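Local coordinates for protein involved in catabolism of external DNA (Legionella pneumophila subsp. pneumophila, PDB 2OO3) that probably methylates the N6 atom of a specific adenine in 23S ribosomal RNA, with S-adenosyl-L-methionine as methyl donor, at residues V17-T22 and L162-P167; T22-L27 and L81-V86; N184-S187 and L193-V196; Q208-M213 and S220-L225. One frame throughout, in Å; residues are numbered along the deposited sequence.

Contact 1 of 4, residues V17-T22 and L162-P167; sequences VIKHIT and LIFIDP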
loop_
_atom_site.group_PDB
_atom_site.type_symbol
_atom_site.label_atom_id
_atom_site.label_comp_id
_atom_site.label_asym_id
_atom_site.label_seq_id
_atom_site.Cartn_x
_atom_site.Cartn_y
_atom_site.Cartn_z
ATOM N N VAL A 17 6.176 -4.257 -3.846
ATOM C CA VAL A 17 7.345 -3.537 -3.372
ATOM C C VAL A 17 7.050 -2.039 -3.256
ATOM O O VAL A 17 7.234 -1.430 -2.172
ATOM C CB VAL A 17 8.589 -3.782 -4.271
ATOM C CG1 VAL A 17 9.754 -2.849 -3.834
ATOM C CG2 VAL A 17 9.014 -5.237 -4.175
ATOM N N ILE A 18 6.558 -1.433 -4.347
ATOM C CA ILE A 18 6.290 -0.000 -4.270
ATOM C C ILE A 18 5.148 0.343 -3.300
ATOM O O ILE A 18 5.214 1.329 -2.539
ATOM C CB ILE A 18 6.108 0.686 -5.647
ATOM C CG1 ILE A 18 5.837 2.206 -5.456
ATOM C CG2 ILE A 18 4.954 0.087 -6.423
ATOM C CD1 ILE A 18 6.986 3.008 -4.711
ATOM N N LYS A 19 4.109 -0.471 -3.290
ATOM C CA LYS A 19 2.995 -0.234 -2.365
ATOM C C LYS A 19 3.438 -0.318 -0.888
ATOM O O LYS A 19 3.052 0.519 -0.042
ATOM C CB LYS A 19 1.838 -1.183 -2.728
ATOM C CG LYS A 19 1.129 -1.861 -1.617
ATOM C CD LYS A 19 0.060 -2.892 -2.091
ATOM C CE LYS A 19 0.384 -3.567 -3.422
ATOM N NZ LYS A 19 -0.614 -4.631 -3.742
ATOM N N HIS A 20 4.251 -1.315 -0.563
ATOM C CA HIS A 20 4.640 -1.516 0.833
ATOM C C HIS A 20 5.696 -0.522 1.317
ATOM O O HIS A 20 5.653 -0.104 2.454
ATOM C CB HIS A 20 5.071 -2.958 1.076
ATOM C CG HIS A 20 3.932 -3.939 0.995
ATOM N ND1 HIS A 20 4.104 -5.248 0.598
ATOM C CD2 HIS A 20 2.609 -3.805 1.285
ATOM C CE1 HIS A 20 2.944 -5.883 0.652
ATOM N NE2 HIS A 20 2.020 -5.029 1.056
ATOM N N ILE A 21 6.619 -0.117 0.446
ATOM C CA ILE A 21 7.562 0.920 0.835
ATOM C C ILE A 21 6.792 2.205 1.075
ATOM O O ILE A 21 7.068 2.912 2.069
ATOM C CB ILE A 21 8.654 1.163 -0.249
ATOM C CG1 ILE A 21 9.463 -0.125 -0.428
ATOM C CG2 ILE A 21 9.550 2.360 0.153
ATOM C CD1 ILE A 21 10.435 -0.100 -1.637
ATOM N N THR A 22 5.843 2.506 0.168
ATOM C CA THR A 22 4.939 3.665 0.331
ATOM C C THR A 22 4.246 3.622 1.688
ATOM O O THR A 22 4.279 4.597 2.431
ATOM C CB THR A 22 3.916 3.749 -0.799
ATOM O OG1 THR A 22 4.631 3.969 -2.037
ATOM C CG2 THR A 22 2.959 4.922 -0.582
ATOM N N LEU A 162 -5.089 6.745 8.994
ATOM C CA LEU A 162 -4.504 6.288 7.731
ATOM C C LEU A 162 -5.399 5.170 7.152
ATOM O O LEU A 162 -5.658 4.139 7.797
ATOM C CB LEU A 162 -3.076 5.812 7.960
ATOM C CG LEU A 162 -2.432 5.071 6.776
ATOM C CD1 LEU A 162 -2.483 5.927 5.498
ATOM C CD2 LEU A 162 -1.003 4.648 7.148
ATOM N N ILE A 163 -5.927 5.403 5.953
ATOM C CA ILE A 163 -6.832 4.455 5.321
ATOM C C ILE A 163 -6.069 3.912 4.108
ATOM O O ILE A 163 -5.753 4.653 3.184
ATOM C CB ILE A 163 -8.174 5.125 4.926
ATOM C CG1 ILE A 163 -8.900 5.723 6.170
ATOM C CG2 ILE A 163 -9.112 4.098 4.338
ATOM C CD1 ILE A 163 -8.654 7.248 6.379
ATOM N N PHE A 164 -5.734 2.635 4.159
ATOM C CA PHE A 164 -4.876 1.999 3.161
ATOM C C PHE A 164 -5.724 1.022 2.394
ATOM O O PHE A 164 -6.200 0.038 2.943
ATOM C CB PHE A 164 -3.681 1.271 3.833
ATOM C CG PHE A 164 -2.646 0.761 2.867
ATOM C CD1 PHE A 164 -1.751 1.651 2.216
ATOM C CD2 PHE A 164 -2.532 -0.596 2.625
ATOM C CE1 PHE A 164 -0.779 1.159 1.316
ATOM C CE2 PHE A 164 -1.569 -1.095 1.715
ATOM C CZ PHE A 164 -0.694 -0.220 1.069
ATOM N N ILE A 165 -5.922 1.334 1.112
ATOM C CA ILE A 165 -6.864 0.622 0.250
ATOM C C ILE A 165 -6.156 -0.122 -0.865
ATOM O O ILE A 165 -5.576 0.499 -1.765
ATOM C CB ILE A 165 -7.880 1.638 -0.336
ATOM C CG1 ILE A 165 -8.569 2.383 0.823
ATOM C CG2 ILE A 165 -8.907 0.913 -1.192
ATOM C CD1 ILE A 165 -9.277 3.654 0.452
ATOM N N ASP A 166 -6.192 -1.455 -0.803
ATOM C CA ASP A 166 -5.460 -2.281 -1.764
ATOM C C ASP A 166 -6.383 -3.256 -2.509
ATOM O O ASP A 166 -6.308 -4.454 -2.295
ATOM C CB ASP A 166 -4.318 -3.005 -1.037
ATOM C CG ASP A 166 -3.387 -3.760 -1.974
ATOM O OD1 ASP A 166 -3.357 -3.470 -3.214
ATOM O OD2 ASP A 166 -2.689 -4.662 -1.443
ATOM N N PRO A 167 -7.236 -2.745 -3.424
ATOM C CA PRO A 167 -8.188 -3.641 -4.114
ATOM C C PRO A 167 -7.503 -4.562 -5.094
ATOM O O PRO A 167 -6.402 -4.239 -5.550
ATOM C CB PRO A 167 -9.121 -2.671 -4.880
ATOM C CG PRO A 167 -8.789 -1.275 -4.335
ATOM C CD PRO A 167 -7.365 -1.347 -3.880
#
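K19 and D166 mark the nearest backbone approach between helix 14-30 and the residue just past the C-terminal end of strand 161-165, their CA atoms 8.7 Å apart, a gap spanned mostly by the lysine chain. CG of K19 sits at the edge of the F164 ring, 3.6 Å from CZ and in the ring plane; the turn about CG-CD (chi3 31°) then swings CE and NZ towards D166. The ammonium group forms a salt bridge with D166, NZ standing 3.0 Å from OD1 on its syn side and 22° out of the carboxylate plane; a second, weak bond runs from NZ to OD2. The site lies at the carboxyl end of a central parallel strand in a Rossmann-like methyltransferase domain, where such enzymes bind their cofactor. D166 is the predicted proton acceptor, and both it and H20 are predicted to bind S-adenosyl-L-methionine. H20 NE2 lies 5.3 Å from D166 OD2, with no contact between the two. The lysine has further partners: a salt bridge to D16 and a cation-pi contact with W197. Within the helix, T22 OG1 donates to I18 O at 2.7 Å.

Contact 2 of 4, residues T22-L27 and L81-V86; sequences TLTRLL and LEYISV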
loop_
_atom_site.group_PDB
_atom_site.type_symbol
_atom_site.label_atom_id
_atom_site.label_comp_id
_atom_site.label_asym_id
_atom_site.label_seq_id
_atom_site.Cartn_x
_atom_site.Cartn_y
_atom_site.Cartn_z
ATOM N N THR A 22 5.843 2.506 0.168
ATOM C CA THR A 22 4.939 3.665 0.331
ATOM C C THR A 22 4.246 3.622 1.688
ATOM O O THR A 22 4.279 4.597 2.431
ATOM C CB THR A 22 3.916 3.749 -0.799
ATOM O OG1 THR A 22 4.631 3.969 -2.037
ATOM C CG2 THR A 22 2.959 4.922 -0.582
ATOM N N LEU A 23 3.620 2.496 2.008
ATOM C CA LEU A 23 3.019 2.306 3.334
ATOM C C LEU A 23 4.023 2.603 4.464
ATOM O O LEU A 23 3.709 3.345 5.386
ATOM C CB LEU A 23 2.483 0.864 3.455
ATOM C CG LEU A 23 1.889 0.461 4.811
ATOM C CD1 LEU A 23 0.740 1.388 5.272
ATOM C CD2 LEU A 23 1.405 -1.018 4.755
ATOM N N THR A 24 5.234 2.042 4.393
ATOM C CA THR A 24 6.207 2.258 5.470
ATOM C C THR A 24 6.545 3.737 5.671
ATOM O O THR A 24 6.737 4.172 6.815
ATOM C CB THR A 24 7.504 1.403 5.356
ATOM O OG1 THR A 24 8.344 1.885 4.297
ATOM C CG2 THR A 24 7.190 -0.111 5.162
ATOM N N ARG A 25 6.582 4.507 4.579
ATOM C CA ARG A 25 6.962 5.934 4.661
ATOM C C ARG A 25 5.796 6.697 5.279
ATOM O O ARG A 25 5.995 7.600 6.116
ATOM C CB ARG A 25 7.314 6.490 3.267
ATOM C CG ARG A 25 8.495 5.747 2.604
ATOM C CD ARG A 25 9.877 6.345 2.917
ATOM N NE ARG A 25 10.061 6.995 4.217
ATOM C CZ ARG A 25 10.727 6.476 5.252
ATOM N NH1 ARG A 25 11.246 5.268 5.215
ATOM N NH2 ARG A 25 10.846 7.167 6.355
ATOM N N LEU A 26 4.568 6.290 4.932
ATOM C CA LEU A 26 3.377 6.936 5.497
ATOM C C LEU A 26 3.293 6.677 6.998
ATOM O O LEU A 26 3.018 7.595 7.762
ATOM C CB LEU A 26 2.090 6.469 4.783
ATOM C CG LEU A 26 2.028 6.892 3.292
ATOM C CD1 LEU A 26 0.804 6.267 2.673
ATOM C CD2 LEU A 26 1.982 8.458 3.155
ATOM N N LEU A 27 3.562 5.438 7.406
ATOM C CA LEU A 27 3.536 5.039 8.824
ATOM C C LEU A 27 4.620 5.748 9.632
ATOM O O LEU A 27 4.348 6.265 10.715
ATOM C CB LEU A 27 3.677 3.525 8.968
ATOM C CG LEU A 27 2.449 2.712 8.471
ATOM C CD1 LEU A 27 2.852 1.258 8.432
ATOM C CD2 LEU A 27 1.223 2.890 9.331
ATOM N N LEU A 81 15.010 1.483 4.866
ATOM C CA LEU A 81 15.306 0.801 6.126
ATOM C C LEU A 81 14.118 0.131 6.771
ATOM O O LEU A 81 14.229 -1.008 7.172
ATOM C CB LEU A 81 15.986 1.744 7.152
ATOM C CG LEU A 81 17.419 2.142 6.797
ATOM C CD1 LEU A 81 17.857 3.306 7.747
ATOM C CD2 LEU A 81 18.323 0.947 6.931
ATOM N N GLU A 82 13.007 0.835 6.907
ATOM C CA GLU A 82 11.869 0.271 7.685
ATOM C C GLU A 82 11.306 -0.926 6.935
ATOM O O GLU A 82 11.002 -1.966 7.520
ATOM C CB GLU A 82 10.780 1.322 7.898
ATOM C CG GLU A 82 11.172 2.449 8.901
ATOM C CD GLU A 82 11.880 3.676 8.238
ATOM O OE1 GLU A 82 12.474 3.580 7.133
ATOM O OE2 GLU A 82 11.834 4.764 8.854
ATOM N N TYR A 83 11.217 -0.784 5.617
ATOM C CA TYR A 83 10.722 -1.860 4.757
ATOM C C TYR A 83 11.574 -3.114 4.887
ATOM O O TYR A 83 11.064 -4.199 5.142
ATOM C CB TYR A 83 10.720 -1.376 3.290
ATOM C CG TYR A 83 10.243 -2.395 2.253
ATOM C CD1 TYR A 83 8.912 -2.865 2.255
ATOM C CD2 TYR A 83 11.094 -2.839 1.257
ATOM C CE1 TYR A 83 8.463 -3.780 1.303
ATOM C CE2 TYR A 83 10.658 -3.763 0.296
ATOM C CZ TYR A 83 9.336 -4.209 0.308
ATOM O OH TYR A 83 8.901 -5.116 -0.651
ATOM N N ILE A 84 12.869 -2.970 4.653
ATOM C CA ILE A 84 13.804 -4.066 4.795
ATOM C C ILE A 84 13.787 -4.705 6.182
ATOM O O ILE A 84 13.888 -5.920 6.298
ATOM C CB ILE A 84 15.263 -3.626 4.376
ATOM C CG1 ILE A 84 15.306 -3.276 2.862
ATOM C CG2 ILE A 84 16.314 -4.733 4.662
ATOM C CD1 ILE A 84 14.956 -4.448 1.902
ATOM N N SER A 85 13.719 -3.896 7.237
ATOM C CA SER A 85 13.809 -4.451 8.597
ATOM C C SER A 85 12.647 -5.401 8.851
ATOM O O SER A 85 12.831 -6.416 9.505
ATOM C CB SER A 85 13.839 -3.372 9.684
ATOM O OG SER A 85 12.564 -2.796 9.806
ATOM N N VAL A 86 11.460 -5.087 8.323
ATOM C CA VAL A 86 10.310 -5.995 8.508
ATOM C C VAL A 86 10.498 -7.333 7.755
ATOM O O VAL A 86 10.145 -8.423 8.266
ATOM C CB VAL A 86 8.971 -5.306 8.114
ATOM C CG1 VAL A 86 7.795 -6.269 8.204
ATOM C CG2 VAL A 86 8.720 -4.109 8.998
HETATM O O HOH W 1 11.080 1.779 4.229
#
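The charged part of this contact is a salt bridge between R25 and E82. R25 NH1 donates to E82 OE1 at 2.8 Å with an N-H...O angle of 156°, and the acceptor lies almost in the guanidinium plane, at its edge. The carboxylate is turned differently: its plane stands 62° from that of the guanidinium, and NH1 comes to OE1 from above the carboxylate rather than within it. Bends at chi2 and chi3 turn the arginine chain, which runs out from its helix, so that the guanidinium faces the glutamate. R25 NE makes a second salt bridge, to E252.

Apolar packing centres on T24, whose CB lies 4.1 Å from E82 CB. Its methyl CG2 sits 4.0 Å from Y83 CA, close to the plane of the tyrosine ring and at its edge.

One water adds a polar link, donating to T24 OG1 at 2.7 Å and accepting from Y83 N at 2.9 Å. T24 OG1 also bonds to I21 O, and the hydroxyl of Y83 bonds to that of Y99.

The axes of the two short helical segments approach to 9.0 Å and cross steeply, at 114° to each other. Around them, V86 and L27 reach helix 102-109 and L23 turns to strand 161-165, joining these helices to the central sheet.

Contact 3 of 4, residues N184-S187 and L193-V196; sequences NAYS and LYCV. With SO4 (sulfate ion), chain C.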
loop_
_atom_site.group_PDB
_atom_site.type_symbol
_atom_site.label_atom_id
_atom_site.label_comp_id
_atom_site.label_asym_id
_atom_site.label_seq_id
_atom_site.Cartn_x
_atom_site.Cartn_y
_atom_site.Cartn_z
ATOM N N ASN A 184 -17.035 9.276 -0.607
ATOM C CA ASN A 184 -18.012 9.321 0.490
ATOM C C ASN A 184 -17.300 9.452 1.834
ATOM O O ASN A 184 -17.693 10.268 2.668
ATOM C CB ASN A 184 -18.880 8.058 0.524
ATOM C CG ASN A 184 -19.738 7.972 1.787
ATOM O OD1 ASN A 184 -19.554 7.073 2.644
ATOM N ND2 ASN A 184 -20.663 8.932 1.930
ATOM N N ALA A 185 -16.251 8.633 2.003
ATOM C CA ALA A 185 -15.428 8.610 3.202
ATOM C C ALA A 185 -14.816 9.991 3.424
ATOM O O ALA A 185 -14.890 10.524 4.513
ATOM C CB ALA A 185 -14.335 7.549 3.057
ATOM N N TYR A 186 -14.226 10.561 2.372
ATOM C CA TYR A 186 -13.583 11.859 2.444
ATOM C C TYR A 186 -14.579 12.943 2.878
ATOM O O TYR A 186 -14.215 13.838 3.658
ATOM C CB TYR A 186 -12.959 12.217 1.090
ATOM C CG TYR A 186 -12.227 13.533 1.092
ATOM C CD1 TYR A 186 -10.884 13.619 1.488
ATOM C CD2 TYR A 186 -12.880 14.707 0.708
ATOM C CE1 TYR A 186 -10.233 14.829 1.494
ATOM C CE2 TYR A 186 -12.232 15.901 0.692
ATOM C CZ TYR A 186 -10.918 15.958 1.089
ATOM O OH TYR A 186 -10.297 17.172 1.097
ATOM N N SER A 187 -15.831 12.868 2.394
ATOM C CA SER A 187 -16.834 13.883 2.782
ATOM C C SER A 187 -17.062 13.929 4.304
ATOM O O SER A 187 -17.332 14.991 4.845
ATOM C CB SER A 187 -18.167 13.699 2.042
ATOM O OG SER A 187 -18.852 12.536 2.479
ATOM N N LEU A 193 -5.755 10.536 5.982
ATOM C CA LEU A 193 -4.737 10.254 4.959
ATOM C C LEU A 193 -5.237 9.015 4.230
ATOM O O LEU A 193 -5.333 7.945 4.843
ATOM C CB LEU A 193 -3.372 10.007 5.611
ATOM C CG LEU A 193 -2.136 10.186 4.699
ATOM C CD1 LEU A 193 -0.851 10.070 5.494
ATOM C CD2 LEU A 193 -2.124 9.205 3.545
ATOM N N TYR A 194 -5.648 9.182 2.974
ATOM C CA TYR A 194 -6.150 8.086 2.138
ATOM C C TYR A 194 -5.068 7.645 1.128
ATOM O O TYR A 194 -4.479 8.478 0.446
ATOM C CB TYR A 194 -7.422 8.528 1.381
ATOM C CG TYR A 194 -8.574 8.896 2.319
ATOM C CD1 TYR A 194 -9.530 7.947 2.696
ATOM C CD2 TYR A 194 -8.693 10.190 2.852
ATOM C CE1 TYR A 194 -10.581 8.278 3.565
ATOM C CE2 TYR A 194 -9.769 10.526 3.739
ATOM C CZ TYR A 194 -10.690 9.559 4.079
ATOM O OH TYR A 194 -11.732 9.872 4.946
ATOM N N CYS A 195 -4.795 6.349 1.065
ATOM C CA CYS A 195 -3.817 5.824 0.135
ATOM C C CYS A 195 -4.438 4.645 -0.607
ATOM O O CYS A 195 -4.717 3.602 -0.017
ATOM C CB CYS A 195 -2.578 5.347 0.882
ATOM S SG CYS A 195 -1.299 4.724 -0.201
ATOM N N VAL A 196 -4.648 4.796 -1.907
ATOM C CA VAL A 196 -5.239 3.694 -2.690
ATOM C C VAL A 196 -4.258 3.263 -3.792
ATOM O O VAL A 196 -3.718 4.109 -4.521
ATOM C CB VAL A 196 -6.633 4.076 -3.260
ATOM C CG1 VAL A 196 -6.560 5.327 -4.126
ATOM C CG2 VAL A 196 -7.300 2.896 -4.033
HETATM S S SO4 C . -9.657 20.317 -1.456
HETATM O O1 SO4 C . -8.598 19.503 -0.870
HETATM O O2 SO4 C . -10.947 19.767 -1.040
HETATM O O3 SO4 C . -9.516 21.684 -0.958
HETATM O O4 SO4 C . -9.603 20.299 -2.912
#
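Y194 drives its phenol from the strand right up to the helix backbone, and what is notable is that no hydrogen bond joins the two segments, although its OH lies 3.3 Å from A185 O and 3.6 Å from Y186 N. The hydroxyl is bonded instead to F189 O, just beyond the helix segment, which gives this buried polar atom a partner where the chain leaves the helix. With the CA atoms of Y186 and Y194 still 8.3 Å apart, the length of the ring fills much of the interval.

Two apolar touches flank the ring. The methyl CB of A185 approaches CE1 of Y194 at 3.9 Å. At the other ortho carbon of the phenol, CE2 of Y194 meets CD1 of Y186 at 4.0 Å, arriving at the edge of the Y186 ring and near its plane. The two tyrosine side chains run obliquely to one another.

With CG anti to the backbone N (chi1 -178°), Y186 carries its ring along the helix flank to a sulfate, probably from the crystallisation liquor. Its OH is 3.4 Å from sulfate O2, at best a weak bond, and also has S217 OG within weak bonding distance; S217, S218, K219 and K278 bind the anion.

Strand 161-165, helix 174-188 and strand 193-200 form a beta-alpha-beta unit with parallel neighbouring strands, and the contact packs its helix onto its second strand, as in Rossmann-like folds.

Contact 4 of 4, residues Q208-M213 and S220-L225; sequences QFLRKM and SVRIEL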
loop_
_atom_site.group_PDB
_atom_site.type_symbol
_atom_site.label_atom_id
_atom_site.label_comp_id
_atom_site.label_asym_id
_atom_site.label_seq_id
_atom_site.Cartn_x
_atom_site.Cartn_y
_atom_site.Cartn_z
ATOM N N GLN A 208 -10.090 6.422 -16.245
ATOM C CA GLN A 208 -11.432 6.723 -15.722
ATOM C C GLN A 208 -11.456 6.723 -14.192
ATOM O O GLN A 208 -12.121 7.559 -13.554
ATOM C CB GLN A 208 -12.467 5.756 -16.284
ATOM C CG GLN A 208 -12.762 6.019 -17.803
ATOM C CD GLN A 208 -13.499 4.856 -18.434
ATOM O OE1 GLN A 208 -14.707 4.728 -18.261
ATOM N NE2 GLN A 208 -12.769 3.987 -19.157
ATOM N N PHE A 209 -10.736 5.771 -13.621
ATOM C CA PHE A 209 -10.504 5.703 -12.166
ATOM C C PHE A 209 -9.824 6.998 -11.704
ATOM O O PHE A 209 -10.297 7.672 -10.775
ATOM C CB PHE A 209 -9.627 4.466 -11.876
ATOM C CG PHE A 209 -9.078 4.389 -10.456
ATOM C CD1 PHE A 209 -9.820 3.795 -9.439
ATOM C CD2 PHE A 209 -7.803 4.890 -10.157
ATOM C CE1 PHE A 209 -9.298 3.705 -8.113
ATOM C CE2 PHE A 209 -7.288 4.823 -8.836
ATOM C CZ PHE A 209 -8.036 4.229 -7.828
ATOM N N LEU A 210 -8.728 7.367 -12.369
ATOM C CA LEU A 210 -7.979 8.558 -11.970
ATOM C C LEU A 210 -8.804 9.880 -12.079
ATOM O O LEU A 210 -8.636 10.783 -11.254
ATOM C CB LEU A 210 -6.675 8.665 -12.779
ATOM C CG LEU A 210 -5.579 7.626 -12.500
ATOM C CD1 LEU A 210 -4.429 7.829 -13.456
ATOM C CD2 LEU A 210 -5.100 7.713 -11.025
ATOM N N ARG A 211 -9.714 9.976 -13.053
ATOM C CA ARG A 211 -10.541 11.186 -13.187
ATOM C C ARG A 211 -11.469 11.315 -11.979
ATOM O O ARG A 211 -11.642 12.420 -11.429
ATOM C CB ARG A 211 -11.346 11.189 -14.499
ATOM C CG ARG A 211 -12.262 12.459 -14.693
ATOM C CD ARG A 211 -12.934 12.474 -16.089
ATOM N NE ARG A 211 -11.971 12.622 -17.189
ATOM C CZ ARG A 211 -11.419 13.777 -17.574
ATOM N NH1 ARG A 211 -11.729 14.915 -16.959
ATOM N NH2 ARG A 211 -10.545 13.795 -18.571
ATOM N N LYS A 212 -12.036 10.195 -11.540
ATOM C CA LYS A 212 -12.856 10.190 -10.322
ATOM C C LYS A 212 -12.030 10.508 -9.071
ATOM O O LYS A 212 -12.477 11.279 -8.244
ATOM C CB LYS A 212 -13.594 8.853 -10.118
ATOM C CG LYS A 212 -14.527 8.481 -11.242
ATOM C CD LYS A 212 -15.309 9.692 -11.752
ATOM C CE LYS A 212 -16.644 9.837 -11.064
ATOM N NZ LYS A 212 -17.486 10.839 -11.785
ATOM N N MET A 213 -10.828 9.945 -8.955
ATOM C CA MET A 213 -9.959 10.259 -7.804
ATOM C C MET A 213 -9.627 11.758 -7.776
ATOM O O MET A 213 -9.631 12.400 -6.713
ATOM C CB MET A 213 -8.650 9.441 -7.841
ATOM C CG MET A 213 -8.839 7.942 -7.544
ATOM S SD MET A 213 -9.776 7.490 -6.006
ATOM C CE MET A 213 -8.860 8.445 -4.750
ATOM N N SER A 220 -3.423 16.242 -3.210
ATOM C CA SER A 220 -3.254 14.845 -3.622
ATOM C C SER A 220 -1.893 14.661 -4.284
ATOM O O SER A 220 -1.292 15.630 -4.786
ATOM C CB SER A 220 -4.357 14.499 -4.631
ATOM O OG SER A 220 -4.169 15.249 -5.833
ATOM N N VAL A 221 -1.382 13.438 -4.260
ATOM C CA VAL A 221 -0.235 13.098 -5.077
ATOM C C VAL A 221 -0.512 11.748 -5.726
ATOM O O VAL A 221 -1.136 10.847 -5.114
ATOM C CB VAL A 221 1.131 13.188 -4.305
ATOM C CG1 VAL A 221 1.215 12.161 -3.148
ATOM C CG2 VAL A 221 2.297 12.966 -5.251
ATOM N N ARG A 222 -0.105 11.630 -6.983
ATOM C CA ARG A 222 -0.218 10.381 -7.701
ATOM C C ARG A 222 1.196 9.928 -8.003
ATOM O O ARG A 222 2.005 10.739 -8.459
ATOM C CB ARG A 222 -0.996 10.616 -9.001
ATOM C CG ARG A 222 -0.593 9.637 -10.077
ATOM C CD ARG A 222 -1.617 9.503 -11.149
ATOM N NE ARG A 222 -1.598 10.567 -12.127
ATOM C CZ ARG A 222 -1.549 10.368 -13.456
ATOM N NH1 ARG A 222 -1.480 9.142 -13.989
ATOM N NH2 ARG A 222 -1.573 11.410 -14.267
ATOM N N ILE A 223 1.523 8.672 -7.688
ATOM C CA ILE A 223 2.817 8.114 -8.036
ATOM C C ILE A 223 2.606 6.854 -8.890
ATOM O O ILE A 223 1.633 6.111 -8.691
ATOM C CB ILE A 223 3.659 7.837 -6.774
ATOM C CG1 ILE A 223 3.020 6.723 -5.934
ATOM C CG2 ILE A 223 3.801 9.147 -5.952
ATOM C CD1 ILE A 223 3.929 6.203 -4.768
ATOM N N GLU A 224 3.460 6.644 -9.894
ATOM C CA GLU A 224 3.314 5.458 -10.731
ATOM C C GLU A 224 4.687 4.926 -11.068
ATOM O O GLU A 224 5.646 5.677 -11.090
ATOM C CB GLU A 224 2.535 5.745 -12.027
ATOM C CG GLU A 224 1.106 6.172 -11.792
ATOM C CD GLU A 224 0.270 6.254 -13.072
ATOM O OE1 GLU A 224 0.840 6.071 -14.182
ATOM O OE2 GLU A 224 -0.941 6.520 -12.952
ATOM N N LEU A 225 4.747 3.626 -11.306
ATOM C CA LEU A 225 5.964 2.912 -11.650
ATOM C C LEU A 225 5.587 2.055 -12.847
ATOM O O LEU A 225 4.636 1.286 -12.784
ATOM C CB LEU A 225 6.378 2.029 -10.456
ATOM C CG LEU A 225 7.602 1.121 -10.562
ATOM C CD1 LEU A 225 8.876 1.917 -10.768
ATOM C CD2 LEU A 225 7.742 0.251 -9.308
#
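Chi3 of R222, at 80°, bends an otherwise extended chain, while in L210 chi1 -69° sets CG anti to the carbonyl carbon and chi2 176° extends CD1 from it; together they bring the leucine's CD1 against the guanidinium group. CD1 lies 3.3 Å from R222 NH1 in an oblique approach, and the other methyl, CD2, rests 3.9 Å from R222 CD. The two side chains cross at about a right angle. CD1 also reaches E224 OE2 at 3.8 Å, so one methyl touches both members of an ion pair. That pair lies within the strand: R222 NH1 donates to E224 OE2 at 2.9 Å, the oxygen almost in the guanidinium plane but the nitrogen well above the carboxylate. R222 and E224 alternate with I223, which puts both charged side chains on the face of the sheet covered by helix 203-216, while I223 packs on helix 249-263 across the other face. This is the layered alpha-beta-alpha build of a Rossmann-like domain, here in its antiparallel part, with strand 220-226 between 237-243 and 270-275. The buried charges have further partners: R222 NH2 forms a salt bridge with E274, E224 OE2 bonds to the hydroxyl of Y198, and E224 OE1 bonds to H226.

How the contacts relate
All four contacts are buried, but contact 1 lies at the very centre of the chain, contact 2 about 10 Å from that centre, and contacts 3 and 4 about 14 Å. Contacts 1 and 2 share helix 14-30 and T22; both join their segments by a salt bridge, in contact 1 at the predicted catalytic site and in contact 2 between helices. Contacts 3 and 4 hold helices to the sheet without any hydrogen bond across, contact 3 through aromatic and methyl packing, contact 4 through a methyl touching an ion pair. Strands 161-165 and 193-200 tie contact 1 to contact 3, and V196 packing on M213 and F209 links contact 3 to contact 4.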